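Local coordinates for hydrogenase maturation protease HycI (PDB 5ZBY), which is a maturation protease that probably activates [NiFe] hydrogenase by cleaving the C-terminal end of its large-subunit precursor, at residues A[22-27]-A[128-134]; A[26-32]-A[136-141]; A[31-35]-A[47-51]; A[68-74]-A[118-124]. All coordinates share one frame; numbering follows the deposited sequence.

Interaction 1. Residues A[22-27]-A[128-134]; sequences DVRGDD and GSTGLFE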
loop_
_atom_site.group_PDB
_atom_site.type_symbol
_atom_site.label_atom_id
_atom_site.label_comp_id
_atom_site.label_asym_id
_atom_site.label_seq_id
_atom_site.Cartn_x
_atom_site.Cartn_y
_atom_site.Cartn_z
ATOM N N ASP A 22 10.170 6.586 -6.336
ATOM C CA ASP A 22 9.619 7.315 -7.487
ATOM C C ASP A 22 10.600 7.472 -8.671
ATOM O O ASP A 22 10.199 7.958 -9.746
ATOM C CB ASP A 22 9.098 8.700 -7.053
ATOM C CG ASP A 22 10.149 9.536 -6.318
ATOM O OD1 ASP A 22 11.242 9.012 -5.991
ATOM O OD2 ASP A 22 9.860 10.716 -6.025
ATOM N N VAL A 23 11.848 7.061 -8.488
ATOM C CA VAL A 23 12.819 7.014 -9.583
ATOM C C VAL A 23 13.226 5.598 -10.004
ATOM O O VAL A 23 14.229 5.413 -10.667
ATOM C CB VAL A 23 14.073 7.855 -9.294
ATOM C CG1 VAL A 23 13.673 9.228 -8.796
ATOM C CG2 VAL A 23 14.979 7.153 -8.298
ATOM N N ARG A 24 12.462 4.603 -9.588
ATOM C CA ARG A 24 12.767 3.218 -9.911
ATOM C C ARG A 24 11.721 2.565 -10.812
ATOM O O ARG A 24 11.258 1.477 -10.535
ATOM C CB ARG A 24 13.028 2.377 -8.668
ATOM C CG ARG A 24 14.059 1.291 -8.907
ATOM C CD ARG A 24 14.624 0.739 -7.615
ATOM N NE ARG A 24 13.600 0.081 -6.819
ATOM C CZ ARG A 24 13.596 0.058 -5.492
ATOM N NH1 ARG A 24 14.562 0.659 -4.818
ATOM N NH2 ARG A 24 12.624 -0.563 -4.844
ATOM N N GLY A 25 11.319 3.281 -11.854
ATOM C CA GLY A 25 10.373 2.782 -12.830
ATOM C C GLY A 25 9.036 2.426 -12.218
ATOM O O GLY A 25 8.494 3.192 -11.453
ATOM N N ASP A 26 8.510 1.260 -12.553
ATOM C CA ASP A 26 7.178 0.881 -12.050
ATOM C C ASP A 26 7.150 0.733 -10.532
ATOM O O ASP A 26 6.054 0.635 -9.955
ATOM C CB ASP A 26 6.729 -0.421 -12.698
ATOM C CG ASP A 26 6.405 -0.252 -14.184
ATOM O OD1 ASP A 26 6.087 0.872 -14.612
ATOM O OD2 ASP A 26 6.346 -1.283 -14.877
ATOM N N ASP A 27 8.307 0.669 -9.871
ATOM C CA ASP A 27 8.339 0.680 -8.381
ATOM C C ASP A 27 7.861 1.999 -7.799
ATOM O O ASP A 27 7.679 2.099 -6.568
ATOM C CB ASP A 27 9.758 0.381 -7.874
ATOM C CG ASP A 27 9.988 -1.089 -7.627
ATOM O OD1 ASP A 27 9.017 -1.866 -7.741
ATOM O OD2 ASP A 27 11.136 -1.477 -7.299
ATOM N N GLY A 128 6.316 -3.995 -14.385
ATOM C CA GLY A 128 6.894 -4.528 -15.624
ATOM C C GLY A 128 8.322 -4.125 -15.836
ATOM O O GLY A 128 9.044 -4.789 -16.563
ATOM N N SER A 129 8.747 -3.033 -15.222
ATOM C CA SER A 129 10.133 -2.590 -15.362
ATOM C C SER A 129 10.541 -1.821 -14.108
ATOM O O SER A 129 9.842 -0.902 -13.740
ATOM C CB SER A 129 10.274 -1.688 -16.571
ATOM O OG SER A 129 11.659 -1.397 -16.783
ATOM N N THR A 130 11.611 -2.210 -13.435
ATOM C CA THR A 130 12.029 -1.521 -12.217
ATOM C C THR A 130 13.464 -1.006 -12.250
ATOM O O THR A 130 14.176 -1.083 -11.268
ATOM C CB THR A 130 11.801 -2.352 -10.945
ATOM O OG1 THR A 130 12.546 -3.566 -11.020
ATOM C CG2 THR A 130 10.337 -2.675 -10.786
ATOM N N GLY A 131 13.887 -0.525 -13.409
ATOM C CA GLY A 131 15.223 0.005 -13.578
ATOM C C GLY A 131 15.499 1.273 -12.795
ATOM O O GLY A 131 14.626 2.101 -12.595
ATOM N N LEU A 132 16.737 1.419 -12.351
ATOM C CA LEU A 132 17.143 2.608 -11.628
ATOM C C LEU A 132 17.149 3.807 -12.593
ATOM O O LEU A 132 17.573 3.699 -13.743
ATOM C CB LEU A 132 18.509 2.377 -10.986
ATOM C CG LEU A 132 18.971 3.317 -9.884
ATOM C CD1 LEU A 132 17.890 3.531 -8.825
ATOM C CD2 LEU A 132 20.213 2.741 -9.244
ATOM N N PHE A 133 16.650 4.921 -12.107
ATOM C CA PHE A 133 16.452 6.193 -12.782
ATOM C C PHE A 133 15.585 6.040 -14.025
ATOM O O PHE A 133 15.804 6.710 -15.026
ATOM C CB PHE A 133 17.800 6.847 -13.132
ATOM C CG PHE A 133 17.749 8.334 -13.100
ATOM C CD1 PHE A 133 17.828 9.005 -11.893
ATOM C CD2 PHE A 133 17.585 9.061 -14.253
ATOM C CE1 PHE A 133 17.753 10.376 -11.838
ATOM C CE2 PHE A 133 17.516 10.428 -14.208
ATOM C CZ PHE A 133 17.610 11.085 -13.011
ATOM N N GLU A 134 14.542 5.231 -13.868
ATOM C CA GLU A 134 13.484 5.079 -14.880
ATOM C C GLU A 134 12.220 5.751 -14.381
ATOM O O GLU A 134 11.920 5.739 -13.186
ATOM C CB GLU A 134 13.174 3.592 -15.185
ATOM C CG GLU A 134 14.096 2.866 -16.166
ATOM C CD GLU A 134 13.664 1.415 -16.394
ATOM O OE1 GLU A 134 12.623 1.007 -15.804
ATOM O OE2 GLU A 134 14.357 0.682 -17.143
#
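Gly-128 and Ser-129 grip the carboxylate of Asp-26, opening a loop-to-loop contact in which the loop after strand 14-18 meets the loop after strand 119-125 at the surface of the α/β fold. Gly-128 N reaches Asp-26 OD2 at 2.8 Å on its anti lone pair, and Ser-129 N reaches the same OD2 at 3.0 Å from 45° above the carboxylate plane. Two amides thus hold one oxygen. The torsion of Asp-26 (chi1 -70°) sets CG beside its own backbone N, which turns the carboxylate to these two amides. Separately, Asp-26 N gives a 2.8 Å bond to Ser-129 O. Main chain and side chain of Asp-26 therefore hold the same short piece of loop.

Thr-130 follows, its CG2 methyl 3.4 Å from Asp-27 OD1. The other oxygen of Asp-27, OD2, takes NE and NH2 of Arg-24 in a side-on salt bridge lying in the guanidinium plane, while NH1 of that arginine pairs with Glu-53. The CG of Arg-24 lies against Thr-130 O.

From Gly-131 to Glu-134 the chain makes a type II beta turn. Val-23 O lies close to the N-H groups of Phe-133 and Glu-134, but both bonds are weak, the first bent to 117°. At the end of the turn Glu-134 forms a single beta bridge with Arg-24. Its side chain, extended beyond CG, runs along its own loop, where OE1 receives Ser-129 OG on the syn lone pair, and the backbone O of Glu-134 accepts Gly-25 N at 2.9 Å.

Interaction 2. Residues A[26-32]-A[136-141]; sequences DDAFGVL and PSELIK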
loop_
_atom_site.group_PDB
_atom_site.type_symbol
_atom_site.label_atom_id
_atom_site.label_comp_id
_atom_site.label_asym_id
_atom_site.label_seq_id
_atom_site.Cartn_x
_atom_site.Cartn_y
_atom_site.Cartn_z
ATOM N N ASP A 26 8.510 1.260 -12.553
ATOM C CA ASP A 26 7.178 0.881 -12.050
ATOM C C ASP A 26 7.150 0.733 -10.532
ATOM O O ASP A 26 6.054 0.635 -9.955
ATOM C CB ASP A 26 6.729 -0.421 -12.698
ATOM C CG ASP A 26 6.405 -0.252 -14.184
ATOM O OD1 ASP A 26 6.087 0.872 -14.612
ATOM O OD2 ASP A 26 6.346 -1.283 -14.877
ATOM N N ASP A 27 8.307 0.669 -9.871
ATOM C CA ASP A 27 8.339 0.680 -8.381
ATOM C C ASP A 27 7.861 1.999 -7.799
ATOM O O ASP A 27 7.679 2.099 -6.568
ATOM C CB ASP A 27 9.758 0.381 -7.874
ATOM C CG ASP A 27 9.988 -1.089 -7.627
ATOM O OD1 ASP A 27 9.017 -1.866 -7.741
ATOM O OD2 ASP A 27 11.136 -1.477 -7.299
ATOM N N ALA A 28 7.579 2.980 -8.651
ATOM C CA ALA A 28 6.954 4.220 -8.157
ATOM C C ALA A 28 5.508 3.979 -7.729
ATOM O O ALA A 28 4.910 4.825 -7.091
ATOM C CB ALA A 28 6.975 5.290 -9.209
ATOM N N PHE A 29 4.924 2.859 -8.153
ATOM C CA PHE A 29 3.466 2.664 -7.983
ATOM C C PHE A 29 2.881 3.135 -6.633
ATOM O O PHE A 29 1.963 3.956 -6.619
ATOM C CB PHE A 29 3.113 1.194 -8.168
ATOM C CG PHE A 29 1.660 0.907 -7.957
ATOM C CD1 PHE A 29 0.736 1.252 -8.913
ATOM C CD2 PHE A 29 1.245 0.277 -6.804
ATOM C CE1 PHE A 29 -0.632 1.010 -8.706
ATOM C CE2 PHE A 29 -0.111 0.020 -6.596
ATOM C CZ PHE A 29 -1.045 0.390 -7.572
ATOM N N GLY A 30 3.419 2.632 -5.527
ATOM C CA GLY A 30 2.812 2.876 -4.219
ATOM C C GLY A 30 2.890 4.344 -3.843
ATOM O O GLY A 30 1.950 4.891 -3.256
ATOM N N VAL A 31 4.009 4.993 -4.176
ATOM C CA VAL A 31 4.142 6.413 -3.824
ATOM C C VAL A 31 3.261 7.262 -4.733
ATOM O O VAL A 31 2.656 8.254 -4.252
ATOM C CB VAL A 31 5.607 6.882 -3.841
ATOM C CG1 VAL A 31 6.380 6.043 -2.862
ATOM C CG2 VAL A 31 6.201 6.792 -5.203
ATOM N N LEU A 32 3.051 6.808 -5.968
ATOM C CA LEU A 32 2.124 7.520 -6.848
ATOM C C LEU A 32 0.748 7.481 -6.213
ATOM O O LEU A 32 0.040 8.518 -6.156
ATOM C CB LEU A 32 2.109 6.896 -8.249
ATOM C CG LEU A 32 3.393 7.115 -9.071
ATOM C CD1 LEU A 32 3.351 6.349 -10.365
ATOM C CD2 LEU A 32 3.585 8.585 -9.338
ATOM N N PRO A 136 8.078 5.745 -14.185
ATOM C CA PRO A 136 7.135 4.624 -14.283
ATOM C C PRO A 136 6.524 4.511 -15.677
ATOM O O PRO A 136 6.428 5.510 -16.374
ATOM C CB PRO A 136 6.057 4.959 -13.237
ATOM C CG PRO A 136 6.247 6.444 -12.947
ATOM C CD PRO A 136 7.703 6.694 -13.119
ATOM N N SER A 137 6.063 3.340 -16.045
ATOM C CA SER A 137 5.368 3.157 -17.287
ATOM C C SER A 137 4.050 3.886 -17.273
ATOM O O SER A 137 3.538 4.183 -16.255
ATOM C CB SER A 137 5.156 1.673 -17.541
ATOM O OG SER A 137 4.251 1.092 -16.658
ATOM N N GLU A 138 3.558 4.223 -18.451
ATOM C CA GLU A 138 2.253 4.839 -18.613
ATOM C C GLU A 138 1.200 3.985 -17.950
ATOM O O GLU A 138 0.313 4.499 -17.266
ATOM C CB GLU A 138 1.917 4.991 -20.094
ATOM C CG GLU A 138 2.953 5.790 -20.836
ATOM C CD GLU A 138 3.026 7.214 -20.312
ATOM O OE1 GLU A 138 1.951 7.805 -20.083
ATOM O OE2 GLU A 138 4.146 7.734 -20.115
ATOM N N LEU A 139 1.314 2.681 -18.143
ATOM C CA LEU A 139 0.331 1.734 -17.614
ATOM C C LEU A 139 0.284 1.793 -16.077
ATOM O O LEU A 139 -0.773 1.909 -15.507
ATOM C CB LEU A 139 0.647 0.301 -18.087
ATOM C CG LEU A 139 -0.232 -0.804 -17.488
ATOM C CD1 LEU A 139 -1.685 -0.504 -17.666
ATOM C CD2 LEU A 139 0.143 -2.120 -18.233
ATOM N N ILE A 140 1.428 1.746 -15.436
ATOM C CA ILE A 140 1.487 1.828 -13.995
ATOM C C ILE A 140 0.983 3.162 -13.487
ATOM O O ILE A 140 0.382 3.206 -12.472
ATOM C CB ILE A 140 2.889 1.499 -13.463
ATOM C CG1 ILE A 140 3.183 0.015 -13.578
ATOM C CG2 ILE A 140 3.116 1.959 -12.039
ATOM C CD1 ILE A 140 2.054 -0.897 -13.295
ATOM N N LYS A 141 1.285 4.239 -14.179
ATOM C CA LYS A 141 0.714 5.532 -13.766
ATOM C C LYS A 141 -0.788 5.489 -13.827
ATOM O O LYS A 141 -1.477 6.014 -12.915
ATOM C CB LYS A 141 1.225 6.685 -14.636
ATOM C CG LYS A 141 2.687 6.979 -14.440
ATOM C CD LYS A 141 3.155 8.098 -15.376
ATOM C CE LYS A 141 3.978 7.580 -16.519
ATOM N NZ LYS A 141 4.556 8.720 -17.285
#
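Asp-26 and Pro-136 bring their backbones together, with CA atoms 4.4 Å apart, where the 3-10 turn leading into helix 29-40 meets the start of helix 138-156. The motif here is an N-cap: Ser-137 precedes the helix, and its OG accepts from Ile-140 N in a nearly straight bond of 3.1 Å. A chi1 of 69° sets OG between the backbone N and the carbonyl carbon, from where it also donates to Asp-26 OD1 at 2.8 Å. That oxygen is met on its syn side, 23° out of the carboxylate plane; Ser-137 N approaches it nearly along the C-O bond. A single oxygen of Asp-26 thus holds the capping serine by its amide and its hydroxyl.

Apolar groups close round this polar centre. Ile-140 crosses the Asp-26 side chain at about a right angle, and its CG2 sits at the edge of the Phe-29 ring, near the ring plane. Beyond Ile-140, Phe-29 also rests on Ala-144 and Leu-147 of the same helix. On the Pro-136 side, the ring presents CG to two partners: Ala-28 CB at 4.0 Å and Leu-32 CD1 at 3.9 Å.

Interaction 3. Residues A[31-35]-A[47-51]; sequences VLVAE and LILNC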
loop_
_atom_site.group_PDB
_atom_site.type_symbol
_atom_site.label_atom_id
_atom_site.label_comp_id
_atom_site.label_asym_id
_atom_site.label_seq_id
_atom_site.Cartn_x
_atom_site.Cartn_y
_atom_site.Cartn_z
ATOM N N VAL A 31 4.009 4.993 -4.176
ATOM C CA VAL A 31 4.142 6.413 -3.824
ATOM C C VAL A 31 3.261 7.262 -4.733
ATOM O O VAL A 31 2.656 8.254 -4.252
ATOM C CB VAL A 31 5.607 6.882 -3.841
ATOM C CG1 VAL A 31 6.380 6.043 -2.862
ATOM C CG2 VAL A 31 6.201 6.792 -5.203
ATOM N N LEU A 32 3.051 6.808 -5.968
ATOM C CA LEU A 32 2.124 7.520 -6.848
ATOM C C LEU A 32 0.748 7.481 -6.213
ATOM O O LEU A 32 0.040 8.518 -6.156
ATOM C CB LEU A 32 2.109 6.896 -8.249
ATOM C CG LEU A 32 3.393 7.115 -9.071
ATOM C CD1 LEU A 32 3.351 6.349 -10.365
ATOM C CD2 LEU A 32 3.585 8.585 -9.338
ATOM N N VAL A 33 0.378 6.308 -5.693
ATOM C CA VAL A 33 -0.969 6.172 -5.136
ATOM C C VAL A 33 -1.118 7.081 -3.929
ATOM O O VAL A 33 -2.113 7.828 -3.829
ATOM C CB VAL A 33 -1.285 4.724 -4.759
ATOM C CG1 VAL A 33 -2.628 4.656 -4.012
ATOM C CG2 VAL A 33 -1.399 3.873 -6.021
ATOM N N ALA A 34 -0.100 7.067 -3.063
ATOM C CA ALA A 34 -0.187 7.826 -1.835
ATOM C C ALA A 34 -0.294 9.299 -2.206
ATOM O O ALA A 34 -1.110 10.021 -1.621
ATOM C CB ALA A 34 1.024 7.565 -0.939
ATOM N N GLU A 35 0.508 9.749 -3.180
ATOM C CA GLU A 35 0.530 11.201 -3.380
ATOM C C GLU A 35 -0.766 11.607 -4.004
ATOM O O GLU A 35 -1.327 12.667 -3.661
ATOM C CB GLU A 35 1.741 11.639 -4.220
ATOM C CG GLU A 35 3.023 11.531 -3.404
ATOM C CD GLU A 35 3.026 12.482 -2.205
ATOM O OE1 GLU A 35 2.633 13.654 -2.384
ATOM O OE2 GLU A 35 3.385 12.062 -1.077
ATOM N N LEU A 47 -5.482 8.793 7.537
ATOM C CA LEU A 47 -4.126 9.262 7.418
ATOM C C LEU A 47 -3.483 8.615 6.196
ATOM O O LEU A 47 -3.518 7.395 6.089
ATOM C CB LEU A 47 -3.349 8.910 8.669
ATOM C CG LEU A 47 -1.838 9.121 8.673
ATOM C CD1 LEU A 47 -1.481 10.606 8.427
ATOM C CD2 LEU A 47 -1.196 8.588 9.936
ATOM N N ILE A 48 -2.915 9.432 5.305
ATOM C CA ILE A 48 -2.184 8.941 4.122
ATOM C C ILE A 48 -0.704 9.229 4.322
ATOM O O ILE A 48 -0.290 10.368 4.599
ATOM C CB ILE A 48 -2.664 9.616 2.835
ATOM C CG1 ILE A 48 -4.192 9.655 2.716
ATOM C CG2 ILE A 48 -2.004 8.920 1.596
ATOM C CD1 ILE A 48 -4.806 8.289 2.511
ATOM N N LEU A 49 0.113 8.197 4.209
ATOM C CA LEU A 49 1.556 8.334 4.367
ATOM C C LEU A 49 2.296 7.861 3.129
ATOM O O LEU A 49 1.969 6.816 2.549
ATOM C CB LEU A 49 2.043 7.492 5.534
ATOM C CG LEU A 49 1.572 7.882 6.918
ATOM C CD1 LEU A 49 2.014 6.812 7.902
ATOM C CD2 LEU A 49 2.162 9.272 7.257
ATOM N N ASN A 50 3.296 8.631 2.729
ATOM C CA ASN A 50 4.291 8.187 1.759
ATOM C C ASN A 50 5.458 7.627 2.563
ATOM O O ASN A 50 6.189 8.377 3.227
ATOM C CB ASN A 50 4.705 9.353 0.852
ATOM C CG ASN A 50 5.781 8.967 -0.163
ATOM O OD1 ASN A 50 6.483 7.954 -0.029
ATOM N ND2 ASN A 50 5.899 9.786 -1.197
ATOM N N CYS A 51 5.617 6.310 2.559
ATOM C CA CYS A 51 6.620 5.649 3.393
ATOM C C CYS A 51 7.947 5.413 2.656
ATOM O O CYS A 51 8.897 4.883 3.250
ATOM C CB CYS A 51 6.113 4.293 3.872
ATOM S SG CYS A 51 4.704 4.475 4.983
#
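Asn-50 turns its amide toward helix segment 31-35 and meets two side chains there, Val-31 and Glu-35. Its CG lies anti to the backbone N, which carries the amide out from the strand over this part of the helix. The CG1 methyl of Val-31 packs against the oxygen side of the amide, 3.4 Å from Asn-50 OD1, the two side chains crossing at a slant. OD1 has its polar partner in the backbone N of Gly-52, two residues on.

The nitrogen side of the amide serves Glu-35. That side chain is folded at chi2 (-64°), which brings its carboxylate back toward the strand although its CB does not point there. Asn-50 ND2 then donates to Glu-35 OE2 in a bond that is nearly straight but weak because of its 3.4 Å length. The side chains cross at about a right angle, with carboxylate and amide planes 48° apart.

The contact lies within a beta-alpha-beta unit, strand 14-18, helix 29-40 and strand 46-50. The short axes of 31-35 and 47-50 approach to 7.7 Å at 142° between their directions, so the helix runs back obliquely across the strand.

Ala-34 occupies the closest backbone approach, its CA 5.8 Å from that of Asn-50. Its small CB points at the strand and touches Leu-49 O at 3.7 Å. Alongside, the CG2 methyl of Ile-48 reaches Ala-34 O at 3.5 Å; Ile-48 O is also bonded by Lys-38 NZ.

Interaction 4. Residues A[68-74]-A[118-124]; sequences DLVVFVD and SDIVLIG
Val-71 and Val-121 lie side by side on one face of the sheet, pointing the same way, with Val-71 CG2 3.6 Å from Val-121 CG1. Val-121 has chi1 at 66°, which places CG1 between its backbone N and carbonyl carbon and so beside its neighbour. The other methyl of Val-71, CG1, meets Ile-123 CD1 at 3.6 Å as the two side chains cross at an angle. Leu-69 CD1 extends this row to Val-121 CG1, and helix 3-8 covers it through Val-7, Phe-8 and Leu-4.

On the opposite face Val-70 and Ile-120 also run alongside each other, Val-70 CB to Ile-120 CD1 at 3.9 Å. The Phe-72 ring leans toward Ile-120, whose CG2 touches ring atom CE1 at 3.7 Å, at the edge and near the ring plane; Leu-105 and Ile-112 of helix 105-116 pack on the same phenylalanine.

These pairs follow from a parallel register running from Leu-69 with Asp-119 to Asp-74 with Gly-124, the segment axes 21° apart. Six backbone bonds join the strands, among them Ile-123 N to Phe-72 O at 2.8 Å and 168°. At one end Ser-118 OG donates to Asp-119 O, which also accepts Val-70 N.

The contact is thus largely hydrocarbon on both faces, with facing backbone groups paired here while Leu-69 and Val-71 bond to strand 14-18. At the other end Asp-74 OD1 hydrogen-bonds a HEPES molecule, probably from the crystallisation liquor, so small molecules can reach this carboxylate in the crystal.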
loop_
_atom_site.group_PDB
_atom_site.type_symbol
_atom_site.label_atom_id
_atom_site.label_comp_id
_atom_site.label_asym_id
_atom_site.label_seq_id
_atom_site.Cartn_x
_atom_site.Cartn_y
_atom_site.Cartn_z
ATOM N N ASP A 68 -8.193 1.319 12.609
ATOM C CA ASP A 68 -9.033 0.140 12.499
ATOM C C ASP A 68 -8.499 -0.715 11.357
ATOM O O ASP A 68 -8.607 -1.943 11.407
ATOM C CB ASP A 68 -10.475 0.530 12.229
ATOM C CG ASP A 68 -11.087 1.324 13.398
ATOM O OD1 ASP A 68 -10.895 0.880 14.546
ATOM O OD2 ASP A 68 -11.659 2.385 13.130
ATOM N N LEU A 69 -7.932 -0.045 10.340
ATOM C CA LEU A 69 -7.390 -0.713 9.133
ATOM C C LEU A 69 -6.138 0.023 8.704
ATOM O O LEU A 69 -6.137 1.258 8.639
ATOM C CB LEU A 69 -8.391 -0.684 7.988
ATOM C CG LEU A 69 -7.920 -1.261 6.631
ATOM C CD1 LEU A 69 -7.654 -2.752 6.760
ATOM C CD2 LEU A 69 -8.918 -0.981 5.534
ATOM N N VAL A 70 -5.098 -0.741 8.358
ATOM C CA VAL A 70 -3.896 -0.190 7.740
ATOM C C VAL A 70 -3.766 -0.856 6.381
ATOM O O VAL A 70 -3.846 -2.086 6.297
ATOM C CB VAL A 70 -2.643 -0.442 8.596
ATOM C CG1 VAL A 70 -1.406 0.142 7.859
ATOM C CG2 VAL A 70 -2.824 0.224 10.006
ATOM N N VAL A 71 -3.640 -0.048 5.335
ATOM C CA VAL A 71 -3.520 -0.549 3.939
ATOM C C VAL A 71 -2.164 -0.167 3.396
ATOM O O VAL A 71 -1.910 1.028 3.241
ATOM C CB VAL A 71 -4.589 0.077 3.063
ATOM C CG1 VAL A 71 -4.525 -0.425 1.642
ATOM C CG2 VAL A 71 -5.991 -0.194 3.665
ATOM N N PHE A 72 -1.313 -1.153 3.119
ATOM C CA PHE A 72 -0.036 -0.919 2.445
ATOM C C PHE A 72 -0.272 -1.031 0.972
ATOM O O PHE A 72 -1.044 -1.879 0.546
ATOM C CB PHE A 72 1.012 -1.937 2.906
ATOM C CG PHE A 72 1.449 -1.697 4.325
ATOM C CD1 PHE A 72 0.989 -2.486 5.358
ATOM C CD2 PHE A 72 2.286 -0.628 4.618
ATOM C CE1 PHE A 72 1.384 -2.224 6.699
ATOM C CE2 PHE A 72 2.655 -0.361 5.960
ATOM C CZ PHE A 72 2.235 -1.167 6.971
ATOM N N VAL A 73 0.330 -0.150 0.183
ATOM C CA VAL A 73 0.132 -0.190 -1.271
ATOM C C VAL A 73 1.535 -0.241 -1.896
ATOM O O VAL A 73 2.380 0.591 -1.576
ATOM C CB VAL A 73 -0.627 1.033 -1.791
ATOM C CG1 VAL A 73 -0.808 0.976 -3.303
ATOM C CG2 VAL A 73 -2.002 1.226 -1.062
ATOM N N ASP A 74 1.823 -1.244 -2.723
ATOM C CA ASP A 74 3.204 -1.425 -3.228
ATOM C C ASP A 74 3.143 -2.098 -4.630
ATOM O O ASP A 74 2.185 -2.778 -4.976
ATOM C CB ASP A 74 4.018 -2.306 -2.249
ATOM C CG ASP A 74 5.534 -2.242 -2.477
ATOM O OD1 ASP A 74 5.994 -1.351 -3.224
ATOM O OD2 ASP A 74 6.242 -3.044 -1.857
ATOM N N SER A 118 -5.340 -3.396 14.738
ATOM C CA SER A 118 -5.848 -3.043 13.413
ATOM C C SER A 118 -5.827 -4.235 12.458
ATOM O O SER A 118 -4.901 -5.004 12.521
ATOM C CB SER A 118 -4.995 -1.919 12.815
ATOM O OG SER A 118 -5.548 -1.439 11.606
ATOM N N ASP A 119 -6.823 -4.350 11.592
ATOM C CA ASP A 119 -6.623 -5.220 10.406
ATOM C C ASP A 119 -5.535 -4.637 9.543
ATOM O O ASP A 119 -5.384 -3.417 9.459
ATOM C CB ASP A 119 -7.910 -5.321 9.617
ATOM C CG ASP A 119 -8.916 -6.250 10.272
ATOM O OD1 ASP A 119 -8.502 -7.073 11.115
ATOM O OD2 ASP A 119 -10.116 -6.160 9.953
ATOM N N ILE A 120 -4.788 -5.502 8.836
ATOM C CA ILE A 120 -3.767 -5.009 7.936
ATOM C C ILE A 120 -4.000 -5.644 6.584
ATOM O O ILE A 120 -4.168 -6.863 6.519
ATOM C CB ILE A 120 -2.352 -5.388 8.387
ATOM C CG1 ILE A 120 -2.192 -5.262 9.926
ATOM C CG2 ILE A 120 -1.299 -4.616 7.574
ATOM C CD1 ILE A 120 -2.120 -3.828 10.429
ATOM N N VAL A 121 -3.930 -4.862 5.512
ATOM C CA VAL A 121 -4.024 -5.473 4.165
ATOM C C VAL A 121 -2.909 -4.915 3.269
ATOM O O VAL A 121 -2.394 -3.809 3.534
ATOM C CB VAL A 121 -5.409 -5.220 3.580
ATOM C CG1 VAL A 121 -5.624 -3.764 3.317
ATOM C CG2 VAL A 121 -5.610 -5.979 2.330
ATOM N N LEU A 122 -2.475 -5.698 2.250
ATOM C CA LEU A 122 -1.556 -5.215 1.233
ATOM C C LEU A 122 -2.269 -5.188 -0.099
ATOM O O LEU A 122 -2.883 -6.194 -0.487
ATOM C CB LEU A 122 -0.315 -6.119 1.165
ATOM C CG LEU A 122 0.631 -5.976 -0.033
ATOM C CD1 LEU A 122 1.269 -4.600 -0.083
ATOM C CD2 LEU A 122 1.696 -7.090 0.040
ATOM N N ILE A 123 -2.266 -4.051 -0.792
ATOM C CA ILE A 123 -2.723 -4.012 -2.173
ATOM C C ILE A 123 -1.483 -3.889 -3.073
ATOM O O ILE A 123 -0.765 -2.890 -2.986
ATOM C CB ILE A 123 -3.702 -2.845 -2.460
ATOM C CG1 ILE A 123 -4.897 -2.919 -1.513
ATOM C CG2 ILE A 123 -4.156 -2.895 -3.970
ATOM C CD1 ILE A 123 -5.733 -1.619 -1.542
ATOM N N GLY A 124 -1.252 -4.876 -3.937
ATOM C CA GLY A 124 -0.098 -4.845 -4.820
ATOM C C GLY A 124 -0.494 -4.631 -6.266
ATOM O O GLY A 124 -1.615 -4.930 -6.661
#

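Overall arrangement
The four contacts run from a surface loop pair to the middle of the sheet. Interactions 1 and 2 adjoin, their centres 8 Å apart, and share Asp-26 and Asp-27. Interaction 2 passes to interaction 3, 12 Å away between centres, along helix 29-40. Interactions 3 and 4 reach the same mixed sheet, on strand 46-50 at its edge and on 69-75 and 119-125 within it, and touch through Val-33 and Val-73. Phe-29 of interaction 2 also packs on Val-73. In sequence, interaction 3 closes before interaction 4 opens, and both fall between the two segments of interaction 1. The loop and helix start after strand 119-125 thus close against those after strand 14-18.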